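Long-range contacts in glutamate receptor 1 (Adineta vaga, PDB 4IO2), which probably forms a glutamate-gated ion channel in the membrane; this chain is its extracellular ligand-binding domain, which binds L-glutamate: residues 44-52 with 220-228; 93-102 with 207-215. All blocks are in the same frame, centred on the assembly; numbering follows the deposited sequence. Where two conformers were deposited one is given.

Contact 1: 44-52 with 220-228; sequences LIEYLRDKM and DLDVNILSL
The side chain of L228 is the knob of this helix pair: it drops into the hole made by L44, Y47, L48 and K51 on helix 40-52. Its two methyls divide the hole, CD1 lying 3.7 Å from L44 CD1 and also against L48 CD2, while CD2 rests on K51 CD. The two segments cross steeply, 116° between their N-to-C directions. L48, one wall of that hole, also runs past N224 in the opposite sense, CD2 near its CB. Further along, M52 fills the groove between D220, L221 and N224. Its CG lies 3.4 Å from N224 CG, and the bend at chi3 (73°) turns CE onto D220 OD2 and the L221 backbone. N224 is fixed by its own helix: ND2 donates to D220 O at 2.8 Å, nearly straight at 174°, with the acceptor in the amide plane. K51 lies along the solvent side. Its chain passes N224 OD1, bends at chi3 and chi4, and, in one deposited conformer, NZ donates to S227 OG at 2.9 Å. At the other end one water bridges M52 O and D220 OD2, an oxygen that L5 N also holds. This packing joins two helices of one lobe of the clamshell-shaped, periplasmic-binding-protein-like domain. The chemistry is graded, leucines inside and a lysine, an amide and a water toward the surface, so apolar fit probably carries most of the hold.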
loop_
_atom_site.group_PDB
_atom_site.type_symbol
_atom_site.label_atom_id
_atom_site.label_comp_id
_atom_site.label_asym_id
_atom_site.label_seq_id
_atom_site.Cartn_x
_atom_site.Cartn_y
_atom_site.Cartn_z
ATOM N N LEU A 44 18.111 0.394 -3.782
ATOM C CA LEU A 44 17.309 -0.409 -2.859
ATOM C C LEU A 44 17.988 -1.778 -2.603
ATOM O O LEU A 44 18.052 -2.238 -1.457
ATOM C CB LEU A 44 15.884 -0.590 -3.418
ATOM C CG LEU A 44 14.985 -1.505 -2.598
ATOM C CD1 LEU A 44 14.839 -1.041 -1.141
ATOM C CD2 LEU A 44 13.656 -1.654 -3.274
ATOM N N ILE A 45 18.485 -2.437 -3.658
ATOM C CA ILE A 45 19.175 -3.706 -3.493
ATOM C C ILE A 45 20.360 -3.530 -2.530
ATOM O O ILE A 45 20.593 -4.370 -1.684
ATOM C CB ILE A 45 19.651 -4.241 -4.864
ATOM C CG1 ILE A 45 18.442 -4.728 -5.670
ATOM C CG2 ILE A 45 20.667 -5.353 -4.716
ATOM C CD1 ILE A 45 18.712 -4.900 -7.190
ATOM N N GLU A 46 21.131 -2.466 -2.683
ATOM C CA GLU A 46 22.245 -2.219 -1.786
ATOM C C GLU A 46 21.805 -2.008 -0.327
ATOM O O GLU A 46 22.443 -2.520 0.595
ATOM C CB GLU A 46 23.070 -1.036 -2.283
ATOM C CG GLU A 46 24.270 -0.685 -1.421
ATOM C CD GLU A 46 25.220 -1.858 -1.202
ATOM O OE1 GLU A 46 25.230 -2.807 -2.021
ATOM O OE2 GLU A 46 25.961 -1.824 -0.196
ATOM N N TYR A 47 20.724 -1.264 -0.093
ATOM C CA TYR A 47 20.256 -1.063 1.281
ATOM C C TYR A 47 19.809 -2.396 1.867
ATOM O O TYR A 47 20.117 -2.726 3.016
ATOM C CB TYR A 47 19.052 -0.117 1.306
ATOM C CG TYR A 47 19.378 1.357 1.322
ATOM C CD1 TYR A 47 19.927 1.952 2.442
ATOM C CD2 TYR A 47 19.093 2.173 0.225
ATOM C CE1 TYR A 47 20.195 3.300 2.464
ATOM C CE2 TYR A 47 19.367 3.534 0.250
ATOM C CZ TYR A 47 19.924 4.086 1.368
ATOM O OH TYR A 47 20.226 5.444 1.451
ATOM N N LEU A 48 19.116 -3.209 1.085
ATOM C CA LEU A 48 18.677 -4.515 1.580
ATOM C C LEU A 48 19.879 -5.473 1.810
ATOM O O LEU A 48 19.944 -6.191 2.818
ATOM C CB LEU A 48 17.714 -5.174 0.614
ATOM C CG LEU A 48 16.325 -4.513 0.562
ATOM C CD1 LEU A 48 15.570 -5.053 -0.618
ATOM C CD2 LEU A 48 15.584 -4.786 1.868
ATOM N N ARG A 49 20.851 -5.459 0.898
ATOM C CA ARG A 49 22.017 -6.325 0.988
ATOM C C ARG A 49 22.791 -5.979 2.254
ATOM O O ARG A 49 23.231 -6.889 2.980
ATOM C CB ARG A 49 22.886 -6.152 -0.254
ATOM C CG ARG A 49 24.072 -7.095 -0.324
ATOM C CD ARG A 49 25.224 -6.565 -1.179
ATOM N NE ARG A 49 25.816 -5.348 -0.644
ATOM C CZ ARG A 49 26.647 -5.276 0.395
ATOM N NH1 ARG A 49 27.043 -6.362 1.070
ATOM N NH2 ARG A 49 27.090 -4.089 0.773
ATOM N N ASP A 50 22.967 -4.691 2.531
ATOM C CA ASP A 50 23.723 -4.263 3.721
ATOM C C ASP A 50 23.044 -4.706 4.998
ATOM O O ASP A 50 23.720 -5.114 5.935
ATOM C CB ASP A 50 23.897 -2.746 3.743
ATOM C CG ASP A 50 24.847 -2.245 2.659
ATOM O OD1 ASP A 50 25.482 -3.085 1.979
ATOM O OD2 ASP A 50 24.968 -1.002 2.492
ATOM N N LYS A 51 21.720 -4.666 5.050
ATOM C CA LYS A 51 20.992 -5.064 6.257
ATOM C C LYS A 51 20.846 -6.576 6.408
ATOM O O LYS A 51 20.863 -7.098 7.516
ATOM C CB LYS A 51 19.588 -4.441 6.272
ATOM C CG LYS A 51 19.558 -2.945 6.501
ATOM C CD LYS A 51 18.136 -2.412 6.565
ATOM C CE LYS A 51 17.504 -2.644 7.939
ATOM N NZ LYS A 51 16.852 -1.402 8.450
ATOM N N MET A 52 20.733 -7.287 5.294
ATOM C CA MET A 52 20.375 -8.706 5.321
ATOM C C MET A 52 21.543 -9.640 5.050
ATOM O O MET A 52 21.500 -10.818 5.420
ATOM C CB MET A 52 19.275 -8.961 4.291
ATOM C CG MET A 52 17.998 -8.159 4.602
ATOM S SD MET A 52 16.754 -8.364 3.326
ATOM C CE MET A 52 16.315 -10.016 3.775
ATOM N N ASP A 220 11.984 -12.655 6.463
ATOM C CA ASP A 220 13.206 -11.826 6.541
ATOM C C ASP A 220 13.128 -10.655 5.584
ATOM O O ASP A 220 13.421 -9.513 5.954
ATOM C CB ASP A 220 14.466 -12.721 6.282
ATOM C CG ASP A 220 15.817 -12.056 6.634
ATOM O OD1 ASP A 220 15.913 -11.253 7.578
ATOM O OD2 ASP A 220 16.855 -12.417 6.009
ATOM N N LEU A 221 12.663 -10.912 4.364
ATOM C CA LEU A 221 12.585 -9.840 3.383
ATOM C C LEU A 221 11.537 -8.819 3.847
ATOM O O LEU A 221 11.777 -7.601 3.799
ATOM C CB LEU A 221 12.284 -10.365 1.987
ATOM C CG LEU A 221 12.115 -9.309 0.897
ATOM C CD1 LEU A 221 13.397 -8.469 0.745
ATOM C CD2 LEU A 221 11.718 -9.952 -0.393
ATOM N N ASP A 222 10.361 -9.285 4.246
ATOM C CA ASP A 222 9.275 -8.376 4.636
ATOM C C ASP A 222 9.660 -7.482 5.816
ATOM O O ASP A 222 9.401 -6.279 5.812
ATOM C CB ASP A 222 7.980 -9.164 4.964
ATOM C CG ASP A 222 7.184 -9.570 3.731
ATOM O OD1 ASP A 222 7.527 -9.169 2.584
ATOM O OD2 ASP A 222 6.214 -10.346 3.934
ATOM N N VAL A 223 10.226 -8.066 6.867
ATOM C CA VAL A 223 10.629 -7.278 8.023
ATOM C C VAL A 223 11.619 -6.176 7.613
ATOM O O VAL A 223 11.537 -5.045 8.096
ATOM C CB VAL A 223 11.228 -8.196 9.116
ATOM C CG1 VAL A 223 11.961 -7.414 10.206
ATOM C CG2 VAL A 223 10.118 -9.068 9.723
ATOM N N ASN A 224 12.558 -6.508 6.738
ATOM C CA ASN A 224 13.512 -5.542 6.306
ATOM C C ASN A 224 12.923 -4.451 5.409
ATOM O O ASN A 224 13.315 -3.287 5.523
ATOM C CB ASN A 224 14.706 -6.237 5.655
ATOM C CG ASN A 224 15.679 -6.735 6.658
ATOM O OD1 ASN A 224 16.532 -5.982 7.124
ATOM N ND2 ASN A 224 15.551 -7.996 7.043
ATOM N N ILE A 225 12.022 -4.792 4.494
ATOM C CA ILE A 225 11.340 -3.755 3.733
ATOM C C ILE A 225 10.589 -2.800 4.646
ATOM O O ILE A 225 10.676 -1.580 4.473
ATOM C CB ILE A 225 10.359 -4.370 2.693
ATOM C CG1 ILE A 225 11.129 -5.110 1.634
ATOM C CG2 ILE A 225 9.433 -3.288 2.096
ATOM C CD1 ILE A 225 10.222 -6.001 0.832
ATOM N N LEU A 226 9.878 -3.333 5.623
ATOM C CA LEU A 226 9.071 -2.494 6.530
ATOM C C LEU A 226 9.985 -1.606 7.376
ATOM O O LEU A 226 9.656 -0.489 7.664
ATOM C CB LEU A 226 8.208 -3.396 7.387
ATOM C CG LEU A 226 7.053 -4.030 6.602
ATOM C CD1 LEU A 226 6.454 -5.224 7.366
ATOM C CD2 LEU A 226 5.994 -2.986 6.301
ATOM N N SER A 227 11.150 -2.101 7.762
ATOM C CA SER A 227 12.111 -1.291 8.479
ATOM C C SER A 227 12.629 -0.150 7.598
ATOM O O SER A 227 12.751 0.984 8.080
ATOM C CB SER A 227 13.276 -2.152 8.976
ATOM O OG SER A 227 14.205 -1.336 9.634
ATOM N N LEU A 228 12.924 -0.416 6.320
ATOM C CA LEU A 228 13.311 0.675 5.424
ATOM C C LEU A 228 12.199 1.701 5.267
ATOM O O LEU A 228 12.461 2.905 5.140
ATOM C CB LEU A 228 13.718 0.142 4.045
ATOM C CG LEU A 228 14.971 -0.739 3.940
ATOM C CD1 LEU A 228 15.254 -1.094 2.498
ATOM C CD2 LEU A 228 16.202 -0.044 4.562
HETATM O O HOH W 1 19.454 -12.141 6.792
#

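Contact 2: 93-102 with 207-215; sequences REIVAFSNSI and FGIVTPKEW
F98 and V210 run alongside one another in the same direction at the non-hydrogen-bonded pair of a short antiparallel beta ladder in the glutamate-binding clamshell. V210 CG2 comes 3.8 Å from F98 CE2, and its other methyl, CG1, meets V96 CG2 at 3.7 Å, V96 coming in at a slant. The next pair, A97 with T211, hydrogen-bonded in both directions, turns its side chains to the other face, A97 CB 3.6 Å from T211 OG1. Past F98, S99 N donates to I209 O at 2.8 Å. The I102 side chain stands about square to F207 and I209, CG1 against F207 CB and CG2 against I209 CG1. The F207 ring leads away to bound glutamate, walling its pocket. At the far end K213 lays CG against the V96 backbone and, bent at chi3, brings NZ to donate to E94 O at 2.9 Å; a water links I95 O with K213 N. R93 lays a guanidinium face over A97 CA, while its NE pairs with D222 of the second subunit. With chi1 at 75°, S99 OG sits over its own backbone, between N and C, accepts from I209 N at 2.9 Å and donates to N100 O.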
loop_
_atom_site.group_PDB
_atom_site.type_symbol
_atom_site.label_atom_id
_atom_site.label_comp_id
_atom_site.label_asym_id
_atom_site.label_seq_id
_atom_site.Cartn_x
_atom_site.Cartn_y
_atom_site.Cartn_z
ATOM N N ARG A 93 -0.680 -12.925 -8.441
ATOM C CA ARG A 93 -0.628 -13.569 -7.123
ATOM C C ARG A 93 -1.020 -15.047 -7.172
ATOM O O ARG A 93 -0.653 -15.784 -6.274
ATOM C CB ARG A 93 -1.512 -12.767 -6.147
ATOM C CG ARG A 93 -1.506 -13.296 -4.715
ATOM C CD ARG A 93 -0.159 -13.113 -4.026
ATOM N NE ARG A 93 -0.097 -13.703 -2.708
ATOM C CZ ARG A 93 0.232 -14.969 -2.477
ATOM N NH1 ARG A 93 0.515 -15.797 -3.485
ATOM N NH2 ARG A 93 0.272 -15.424 -1.226
ATOM N N GLU A 94 -1.719 -15.454 -8.224
ATOM C CA GLU A 94 -2.000 -16.876 -8.394
ATOM C C GLU A 94 -0.731 -17.685 -8.616
ATOM O O GLU A 94 -0.700 -18.873 -8.304
ATOM C CB GLU A 94 -2.913 -17.101 -9.598
ATOM C CG GLU A 94 -4.294 -16.594 -9.400
ATOM C CD GLU A 94 -5.191 -17.532 -8.548
ATOM O OE1 GLU A 94 -4.699 -18.571 -8.020
ATOM O OE2 GLU A 94 -6.403 -17.208 -8.416
ATOM N N ILE A 95 0.309 -17.073 -9.179
ATOM C CA ILE A 95 1.503 -17.820 -9.581
ATOM C C ILE A 95 2.790 -17.467 -8.840
ATOM O O ILE A 95 3.754 -18.243 -8.881
ATOM C CB ILE A 95 1.722 -17.789 -11.122
ATOM C CG1 ILE A 95 1.899 -16.375 -11.637
ATOM C CG2 ILE A 95 0.599 -18.568 -11.808
ATOM C CD1 ILE A 95 2.491 -16.277 -13.033
ATOM N N VAL A 96 2.819 -16.307 -8.192
ATOM C CA VAL A 96 3.962 -15.866 -7.401
ATOM C C VAL A 96 3.438 -15.224 -6.134
ATOM O O VAL A 96 2.249 -14.834 -6.044
ATOM C CB VAL A 96 4.840 -14.835 -8.147
ATOM C CG1 VAL A 96 5.489 -15.446 -9.400
ATOM C CG2 VAL A 96 4.080 -13.556 -8.511
ATOM N N ALA A 97 4.328 -15.037 -5.158
ATOM C CA ALA A 97 4.021 -14.176 -4.011
ATOM C C ALA A 97 4.657 -12.809 -4.181
ATOM O O ALA A 97 5.516 -12.593 -5.038
ATOM C CB ALA A 97 4.415 -14.842 -2.666
ATOM N N PHE A 98 4.208 -11.863 -3.355
ATOM C CA PHE A 98 4.802 -10.545 -3.343
ATOM C C PHE A 98 5.166 -10.174 -1.929
ATOM O O PHE A 98 4.439 -10.467 -0.985
ATOM C CB PHE A 98 3.835 -9.509 -3.906
ATOM C CG PHE A 98 3.567 -9.635 -5.377
ATOM C CD1 PHE A 98 2.515 -10.399 -5.845
ATOM C CD2 PHE A 98 4.333 -8.936 -6.287
ATOM C CE1 PHE A 98 2.227 -10.445 -7.190
ATOM C CE2 PHE A 98 4.046 -8.967 -7.613
ATOM C CZ PHE A 98 3.016 -9.741 -8.080
ATOM N N SER A 99 6.268 -9.470 -1.791
ATOM C CA SER A 99 6.644 -8.858 -0.536
ATOM C C SER A 99 5.657 -7.775 -0.134
ATOM O O SER A 99 4.838 -7.328 -0.911
ATOM C CB SER A 99 8.036 -8.226 -0.654
ATOM O OG SER A 99 8.022 -7.003 -1.384
ATOM N N ASN A 100 5.777 -7.309 1.098
ATOM C CA ASN A 100 5.088 -6.101 1.499
ATOM C C ASN A 100 5.500 -5.019 0.521
ATOM O O ASN A 100 6.607 -5.024 -0.039
ATOM C CB ASN A 100 5.451 -5.734 2.943
ATOM C CG ASN A 100 4.916 -6.730 3.920
ATOM O OD1 ASN A 100 5.665 -7.420 4.589
ATOM N ND2 ASN A 100 3.596 -6.831 3.997
ATOM N N SER A 101 4.596 -4.077 0.301
ATOM C CA SER A 101 4.768 -3.072 -0.733
ATOM C C SER A 101 6.002 -2.203 -0.517
ATOM O O SER A 101 6.291 -1.793 0.633
ATOM C CB SER A 101 3.529 -2.172 -0.737
ATOM O OG SER A 101 3.738 -0.916 -1.396
ATOM N N ILE A 102 6.707 -1.915 -1.617
ATOM C CA ILE A 102 7.784 -0.933 -1.634
ATOM C C ILE A 102 7.315 0.476 -2.007
ATOM O O ILE A 102 8.040 1.444 -1.746
ATOM C CB ILE A 102 8.969 -1.372 -2.531
ATOM C CG1 ILE A 102 8.554 -1.523 -3.997
ATOM C CG2 ILE A 102 9.573 -2.709 -1.971
ATOM C CD1 ILE A 102 9.807 -1.783 -4.896
ATOM N N PHE A 207 3.432 -1.622 -5.650
ATOM C CA PHE A 207 4.559 -2.351 -6.202
ATOM C C PHE A 207 5.095 -3.250 -5.097
ATOM O O PHE A 207 5.202 -2.825 -3.933
ATOM C CB PHE A 207 5.691 -1.447 -6.626
ATOM C CG PHE A 207 5.376 -0.516 -7.786
ATOM C CD1 PHE A 207 4.467 -0.836 -8.775
ATOM C CD2 PHE A 207 6.058 0.684 -7.907
ATOM C CE1 PHE A 207 4.222 0.035 -9.831
ATOM C CE2 PHE A 207 5.829 1.553 -8.975
ATOM C CZ PHE A 207 4.918 1.228 -9.935
ATOM N N GLY A 208 5.439 -4.491 -5.439
ATOM C CA GLY A 208 6.008 -5.437 -4.491
ATOM C C GLY A 208 7.157 -6.155 -5.129
ATOM O O GLY A 208 7.234 -6.276 -6.356
ATOM N N ILE A 209 8.031 -6.687 -4.280
ATOM C CA ILE A 209 9.091 -7.580 -4.747
ATOM C C ILE A 209 8.466 -8.954 -5.024
ATOM O O ILE A 209 7.756 -9.485 -4.195
ATOM C CB ILE A 209 10.242 -7.653 -3.720
ATOM C CG1 ILE A 209 10.891 -6.269 -3.641
ATOM C CG2 ILE A 209 11.252 -8.720 -4.150
ATOM C CD1 ILE A 209 12.034 -6.193 -2.636
ATOM N N VAL A 210 8.723 -9.502 -6.200
ATOM C CA VAL A 210 8.196 -10.797 -6.580
ATOM C C VAL A 210 9.055 -11.871 -5.964
ATOM O O VAL A 210 10.274 -11.826 -6.072
ATOM C CB VAL A 210 8.198 -10.968 -8.118
ATOM C CG1 VAL A 210 7.530 -12.276 -8.485
ATOM C CG2 VAL A 210 7.519 -9.818 -8.821
ATOM N N THR A 211 8.421 -12.864 -5.358
ATOM C CA THR A 211 9.112 -14.017 -4.774
ATOM C C THR A 211 8.362 -15.287 -5.159
ATOM O O THR A 211 7.209 -15.243 -5.551
ATOM C CB THR A 211 9.220 -13.939 -3.227
ATOM O OG1 THR A 211 7.994 -14.309 -2.621
ATOM C CG2 THR A 211 9.599 -12.560 -2.741
ATOM N N PRO A 212 8.988 -16.435 -4.952
ATOM C CA PRO A 212 8.228 -17.661 -5.129
ATOM C C PRO A 212 7.079 -17.744 -4.137
ATOM O O PRO A 212 7.197 -17.185 -3.046
ATOM C CB PRO A 212 9.268 -18.768 -4.850
ATOM C CG PRO A 212 10.584 -18.109 -5.142
ATOM C CD PRO A 212 10.412 -16.692 -4.675
ATOM N N LYS A 213 6.036 -18.500 -4.471
ATOM C CA LYS A 213 5.032 -18.798 -3.478
ATOM C C LYS A 213 5.640 -19.642 -2.363
ATOM O O LYS A 213 6.562 -20.424 -2.589
ATOM C CB LYS A 213 3.872 -19.543 -4.128
ATOM C CG LYS A 213 3.055 -18.630 -5.042
ATOM C CD LYS A 213 1.770 -19.301 -5.453
ATOM C CE LYS A 213 1.995 -20.394 -6.445
ATOM N NZ LYS A 213 0.674 -21.000 -6.837
ATOM N N GLU A 214 5.132 -19.450 -1.157
ATOM C CA GLU A 214 5.572 -20.233 0.009
ATOM C C GLU A 214 7.091 -20.187 0.234
ATOM O O GLU A 214 7.706 -21.194 0.552
ATOM C CB GLU A 214 5.053 -21.679 -0.086
ATOM C CG GLU A 214 3.535 -21.720 -0.113
ATOM C CD GLU A 214 2.975 -23.076 -0.381
ATOM O OE1 GLU A 214 3.614 -24.067 0.047
ATOM O OE2 GLU A 214 1.888 -23.143 -1.009
ATOM N N TRP A 215 7.695 -19.010 0.087
ATOM C CA TRP A 215 9.149 -18.864 0.088
ATOM C C TRP A 215 9.728 -18.933 1.477
ATOM O O TRP A 215 9.230 -18.288 2.387
ATOM C CB TRP A 215 9.491 -17.494 -0.494
ATOM C CG TRP A 215 10.878 -17.262 -0.924
ATOM C CD1 TRP A 215 11.703 -18.113 -1.615
ATOM C CD2 TRP A 215 11.589 -16.047 -0.784
ATOM N NE1 TRP A 215 12.896 -17.484 -1.910
ATOM C CE2 TRP A 215 12.841 -16.206 -1.414
ATOM C CE3 TRP A 215 11.276 -14.803 -0.196
ATOM C CZ2 TRP A 215 13.783 -15.188 -1.445
ATOM C CZ3 TRP A 215 12.198 -13.823 -0.222
ATOM C CH2 TRP A 215 13.444 -14.001 -0.861
HETATM O O HOH W 2 5.931 -19.121 -7.300
#

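How the contacts relate
Helix 218-230 ties the two contacts together: it supplies one side of contact 1 and, by its other flank, packs on S99 and I209 of contact 2. D222 OD1 lies 3.0 Å from N100 N, probably a hydrogen bond, and I225 CD1 touches S99 OG. Both contacts are partly buried, with more open edges, but contact 1 lies farther out, its centre about 20 Å from the centre of the chain against about 14 Å for contact 2. Contact 1 is held mainly by interlocking side chains, whereas contact 2 relies on backbone hydrogen bonds with side chains packed around them. Contact 2 reaches the glutamate through F207; contact 1 stands farther off. Both also touch the second subunit.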